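Long-range contacts in putative adenylate cyclase (Vibrio parahaemolyticus, PDB 2ACA), which is of unknown function but, as a CYTH-domain protein related to class IV adenylate cyclases, probably acts on a triphosphate-bearing substrate such as ATP: residues Q8-E12 with D83-A87; Q58-V63 with W75-P80. All coordinates share one frame; numbering follows the deposited sequence.

Contact 1: residues Q8-E12 with D83-A87; sequences QGQFE and DRCEA
F11 and R84 form a lone backbone bridge between the start of strand 11-19 and the approach to strand 85-89, the two outermost strands of the sheet, so this contact joins its ends as expected for the closed tunnel barrel of CYTH proteins. The sense is antiparallel: Q10 lies opposite C85 and E12 opposite D83. Two bonds carry it. C85 N reaches Q10 O at 2.9 Å, with the donor 39° above the carbonyl plane rather than on a lone pair, and E12 N reaches D83 O, also at 2.9 Å. C-H donors add to these carbonyls, F11 CA lying 3.3 Å from D83 O.

On one flank Q10 runs out extended, its CG anti to the backbone N (chi1 -172°), which brings the amide oxygen OE1 over one face of the R84 guanidinium, the planes crossing at 52°. Q10 OE1 comes within 3.1 Å of R84 NE, yet at too poor an angle for a hydrogen bond. The NE proton is spent on E86: R84 grips side-on, NE and NH2 both donating to E86 OE2, with R84 NH2 to E86 OE2 at 2.7 Å. The E86 carboxylate stacks beside the Q10 amide.

On the other flank E12 OE2 approaches C85 SG to 3.4 Å. E12 fits the first glutamate of the ExExK signature of the family and lies about 4 Å from a bound phosphate ion, consistent with a tunnel-facing site.

Strand 134-143 pairs with F11 through T143, strand 72-78 pairs with E86 through V77, and M99 and N102 of the second subunit pack on E86 and R84.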
loop_
_atom_site.group_PDB
_atom_site.type_symbol
_atom_site.label_atom_id
_atom_site.label_comp_id
_atom_site.label_asym_id
_atom_site.label_seq_id
_atom_site.Cartn_x
_atom_site.Cartn_y
_atom_site.Cartn_z
ATOM N N GLN A 8 -6.786 2.594 18.222
ATOM C CA GLN A 8 -5.509 1.979 17.758
ATOM C C GLN A 8 -5.118 2.495 16.374
ATOM O O GLN A 8 -5.650 2.037 15.359
ATOM C CB GLN A 8 -5.646 0.450 17.735
ATOM C CG GLN A 8 -5.424 -0.210 19.099
ATOM C CD GLN A 8 -5.963 -1.635 19.188
ATOM O OE1 GLN A 8 -5.658 -2.488 18.354
ATOM N NE2 GLN A 8 -6.767 -1.895 20.215
ATOM N N GLY A 9 -4.188 3.450 16.343
ATOM C CA GLY A 9 -3.745 4.007 15.077
ATOM C C GLY A 9 -2.546 4.944 15.083
ATOM O O GLY A 9 -1.468 4.615 15.586
ATOM N N GLN A 10 -2.764 6.129 14.518
ATOM C CA GLN A 10 -1.755 7.179 14.357
ATOM C C GLN A 10 -0.795 7.496 15.512
ATOM O O GLN A 10 0.276 8.064 15.285
ATOM C CB GLN A 10 -2.451 8.476 13.907
ATOM C CG GLN A 10 -1.502 9.606 13.508
ATOM C CD GLN A 10 -2.224 10.834 12.984
ATOM O OE1 GLN A 10 -1.594 11.797 12.543
ATOM N NE2 GLN A 10 -3.550 10.809 13.035
ATOM N N PHE A 11 -1.143 7.126 16.738
ATOM C CA PHE A 11 -0.266 7.446 17.863
ATOM C C PHE A 11 0.189 6.211 18.617
ATOM O O PHE A 11 -0.609 5.515 19.241
ATOM C CB PHE A 11 -0.978 8.441 18.780
ATOM C CG PHE A 11 -1.533 9.627 18.035
ATOM C CD1 PHE A 11 -0.693 10.401 17.236
ATOM C CD2 PHE A 11 -2.894 9.927 18.059
ATOM C CE1 PHE A 11 -1.198 11.451 16.466
ATOM C CE2 PHE A 11 -3.400 10.974 17.292
ATOM C CZ PHE A 11 -2.551 11.733 16.495
ATOM N N GLU A 12 1.494 5.970 18.562
ATOM C CA GLU A 12 2.098 4.798 19.174
ATOM C C GLU A 12 3.174 5.123 20.204
ATOM O O GLU A 12 4.240 5.625 19.850
ATOM C CB GLU A 12 2.706 3.940 18.058
ATOM C CG GLU A 12 3.455 2.695 18.508
ATOM C CD GLU A 12 4.244 2.047 17.379
ATOM O OE1 GLU A 12 4.693 0.890 17.538
ATOM O OE2 GLU A 12 4.429 2.693 16.325
ATOM N N ASP A 83 5.620 10.582 18.616
ATOM C CA ASP A 83 4.758 9.410 18.738
ATOM C C ASP A 83 3.825 9.143 17.556
ATOM O O ASP A 83 2.851 8.401 17.694
ATOM C CB ASP A 83 3.907 9.542 19.999
ATOM C CG ASP A 83 3.105 10.828 20.018
ATOM O OD1 ASP A 83 3.721 11.908 20.147
ATOM O OD2 ASP A 83 1.865 10.763 19.890
ATOM N N ARG A 84 4.105 9.734 16.400
ATOM C CA ARG A 84 3.241 9.516 15.245
ATOM C C ARG A 84 3.752 8.397 14.348
ATOM O O ARG A 84 4.909 8.395 13.921
ATOM C CB ARG A 84 3.095 10.809 14.426
ATOM C CG ARG A 84 2.119 10.701 13.247
ATOM C CD ARG A 84 2.090 11.986 12.421
ATOM N NE ARG A 84 1.224 11.873 11.248
ATOM C CZ ARG A 84 1.052 12.832 10.338
ATOM N NH1 ARG A 84 1.687 13.993 10.455
ATOM N NH2 ARG A 84 0.241 12.630 9.304
ATOM N N CYS A 85 2.879 7.440 14.069
ATOM C CA CYS A 85 3.235 6.324 13.209
ATOM C C CYS A 85 2.011 5.846 12.443
ATOM O O CYS A 85 0.989 5.486 13.030
ATOM C CB CYS A 85 3.809 5.172 14.034
ATOM S SG CYS A 85 4.265 3.725 13.060
ATOM N N GLU A 86 2.113 5.852 11.123
ATOM C CA GLU A 86 1.007 5.402 10.300
ATOM C C GLU A 86 1.450 4.241 9.425
ATOM O O GLU A 86 2.611 4.148 9.028
ATOM C CB GLU A 86 0.478 6.558 9.451
ATOM C CG GLU A 86 0.038 7.746 10.290
ATOM C CD GLU A 86 -0.692 8.801 9.483
ATOM O OE1 GLU A 86 -1.794 8.505 8.976
ATOM O OE2 GLU A 86 -0.162 9.923 9.358
ATOM N N ALA A 87 0.519 3.349 9.141
ATOM C CA ALA A 87 0.826 2.191 8.334
ATOM C C ALA A 87 -0.415 1.608 7.700
ATOM O O ALA A 87 -1.536 1.981 8.022
ATOM C CB ALA A 87 1.473 1.132 9.197
#

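Contact 2: residues Q58-V63 with W75-P80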
loop_
_atom_site.group_PDB
_atom_site.type_symbol
_atom_site.label_atom_id
_atom_site.label_comp_id
_atom_site.label_asym_id
_atom_site.label_seq_id
_atom_site.Cartn_x
_atom_site.Cartn_y
_atom_site.Cartn_z
ATOM N N GLN A 58 13.290 16.231 7.749
ATOM C CA GLN A 58 12.043 16.618 8.386
ATOM C C GLN A 58 11.640 15.722 9.561
ATOM O O GLN A 58 10.551 15.872 10.111
ATOM C CB GLN A 58 10.927 16.652 7.334
ATOM C CG GLN A 58 11.142 17.734 6.292
ATOM C CD GLN A 58 11.202 19.120 6.922
ATOM O OE1 GLN A 58 11.815 20.042 6.376
ATOM N NE2 GLN A 58 10.556 19.272 8.079
ATOM N N GLY A 59 12.513 14.795 9.941
ATOM C CA GLY A 59 12.221 13.908 11.058
ATOM C C GLY A 59 11.207 12.835 10.715
ATOM O O GLY A 59 10.386 12.443 11.536
ATOM N N LYS A 60 11.266 12.345 9.488
ATOM C CA LYS A 60 10.329 11.321 9.059
ATOM C C LYS A 60 11.056 10.118 8.484
ATOM O O LYS A 60 12.192 10.220 8.032
ATOM C CB LYS A 60 9.380 11.899 8.006
ATOM C CG LYS A 60 8.615 13.116 8.467
ATOM C CD LYS A 60 7.880 13.780 7.303
ATOM C CE LYS A 60 7.138 15.034 7.753
ATOM N NZ LYS A 60 6.452 15.701 6.620
ATOM N N SER A 61 10.392 8.976 8.517
ATOM C CA SER A 61 10.952 7.755 7.965
ATOM C C SER A 61 9.858 7.057 7.168
ATOM O O SER A 61 8.690 7.028 7.573
ATOM C CB SER A 61 11.486 6.840 9.079
ATOM O OG SER A 61 10.505 6.598 10.072
ATOM N N LEU A 62 10.252 6.523 6.021
ATOM C CA LEU A 62 9.362 5.818 5.106
ATOM C C LEU A 62 9.907 4.402 5.024
ATOM O O LEU A 62 11.055 4.206 4.650
ATOM C CB LEU A 62 9.407 6.494 3.734
ATOM C CG LEU A 62 8.777 5.782 2.535
ATOM C CD1 LEU A 62 7.292 5.558 2.748
ATOM C CD2 LEU A 62 9.011 6.640 1.292
ATOM N N VAL A 63 9.089 3.418 5.366
ATOM C CA VAL A 63 9.561 2.047 5.369
ATOM C C VAL A 63 8.652 1.006 4.733
ATOM O O VAL A 63 7.435 1.058 4.878
ATOM C CB VAL A 63 9.830 1.593 6.846
ATOM C CG1 VAL A 63 10.263 0.126 6.892
ATOM C CG2 VAL A 63 10.889 2.495 7.489
ATOM N N TRP A 75 3.552 -0.867 4.736
ATOM C CA TRP A 75 4.051 0.379 4.183
ATOM C C TRP A 75 3.932 1.261 5.428
ATOM O O TRP A 75 2.846 1.414 5.984
ATOM C CB TRP A 75 3.146 0.826 3.021
ATOM C CG TRP A 75 3.260 2.258 2.633
ATOM C CD1 TRP A 75 4.300 3.105 2.887
ATOM C CD2 TRP A 75 2.289 3.018 1.914
ATOM N NE1 TRP A 75 4.034 4.348 2.373
ATOM C CE2 TRP A 75 2.804 4.323 1.767
ATOM C CE3 TRP A 75 1.027 2.721 1.373
ATOM C CZ2 TRP A 75 2.103 5.337 1.104
ATOM C CZ3 TRP A 75 0.328 3.725 0.717
ATOM C CH2 TRP A 75 0.870 5.021 0.587
ATOM N N ILE A 76 5.055 1.811 5.883
ATOM C CA ILE A 76 5.080 2.613 7.112
ATOM C C ILE A 76 5.701 3.990 7.017
ATOM O O ILE A 76 6.704 4.185 6.332
ATOM C CB ILE A 76 5.912 1.909 8.232
ATOM C CG1 ILE A 76 5.573 0.424 8.316
ATOM C CG2 ILE A 76 5.724 2.628 9.567
ATOM C CD1 ILE A 76 4.153 0.128 8.550
ATOM N N VAL A 77 5.117 4.941 7.739
ATOM C CA VAL A 77 5.685 6.279 7.821
ATOM C C VAL A 77 5.653 6.735 9.284
ATOM O O VAL A 77 4.589 6.783 9.908
ATOM C CB VAL A 77 4.938 7.293 6.961
ATOM C CG1 VAL A 77 5.565 8.651 7.136
ATOM C CG2 VAL A 77 5.004 6.884 5.499
ATOM N N LYS A 78 6.830 7.046 9.826
ATOM C CA LYS A 78 6.955 7.491 11.208
ATOM C C LYS A 78 7.336 8.957 11.262
ATOM O O LYS A 78 8.061 9.448 10.390
ATOM C CB LYS A 78 8.018 6.673 11.948
ATOM C CG LYS A 78 7.628 5.235 12.253
ATOM C CD LYS A 78 8.763 4.503 12.956
ATOM C CE LYS A 78 8.388 3.076 13.336
ATOM N NZ LYS A 78 7.354 3.027 14.407
ATOM N N GLY A 79 6.854 9.645 12.299
ATOM C CA GLY A 79 7.151 11.061 12.462
ATOM C C GLY A 79 6.169 11.955 11.723
ATOM O O GLY A 79 5.221 11.453 11.113
ATOM N N PRO A 80 6.362 13.284 11.753
ATOM C CA PRO A 80 7.457 13.963 12.452
ATOM C C PRO A 80 7.286 13.950 13.970
ATOM O O PRO A 80 8.266 13.921 14.708
ATOM C CB PRO A 80 7.411 15.374 11.873
ATOM C CG PRO A 80 5.952 15.575 11.624
ATOM C CD PRO A 80 5.548 14.252 10.996
HETATM O O HOH W 1 10.872 12.839 14.494
#
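L62 CD1 meets the W75 indole at its edge, near the ring plane, 3.5 Å from NE1, and V63 O lies at that edge too. The ring of W75 of the second subunit stacks with this indole, while NE1 is buried with no polar partner in the model. The puckered P80 ring has K60 alongside, pointing the same way, K60 CE lying 3.7 Å from P80 CD; K60 NZ bonds N102 O of the second subunit.

Four backbone bonds knit the segments. S61 and K78 exchange a pair, K78 N to S61 O being 2.9 Å, and so do V63 and I76, V63 N to I76 O being 2.7 Å; L62 and V77 are the non-hydrogen-bonded pair between them. With strand axes 4.6 Å apart at 169°, this is the open end of the antiparallel beta hairpin 61-68/72-78, part of the CYTH barrel wall.

Side chains alternate across that wall. L62 and V77 share one face, where L62 CD1 touches V77 CG2 and M99 and M103 of the second subunit pack. S61, V63, I76 and K78 share the other, and there the K78 side chain lies about 4 Å from a bound phosphate ion. The S61 torsion (chi1 53°, OG between backbone N and carbonyl carbon) turns OG to K78 CB, a close van der Waals contact of 3.1 Å.

G59 is the C-prime residue of a Schellman motif ending helix 54-57. The G79 backbone passes close to it, G59 O packing against G79 CA. P80 follows a cis peptide bond, and one water donates to both G59 O and P80 O, the latter at 2.8 Å.

Overall arrangement
Contact 2 is nested inside the chain loop closed by contact 1, their centres 11 Å apart. Strands 72-78 and 85-89 are sequence neighbours and adjacent in the same sheet: R84 O lies 2.8 Å from G79 N and E86 N 2.9 Å from V77 O, probable hydrogen bonds that make the two contacts continuous. Contact 2 pairs successive strands of a hairpin, whereas contact 1 brings together the outermost strands of the sheet. The E12 and K78 side chains form a long, weak ion pair, and each lies about 4 Å from a bound phosphate ion, probably from the crystallisation liquor, consistent with both contacts bordering the tunnel in which CYTH proteins bind triphosphates. Both contacts touch the second subunit.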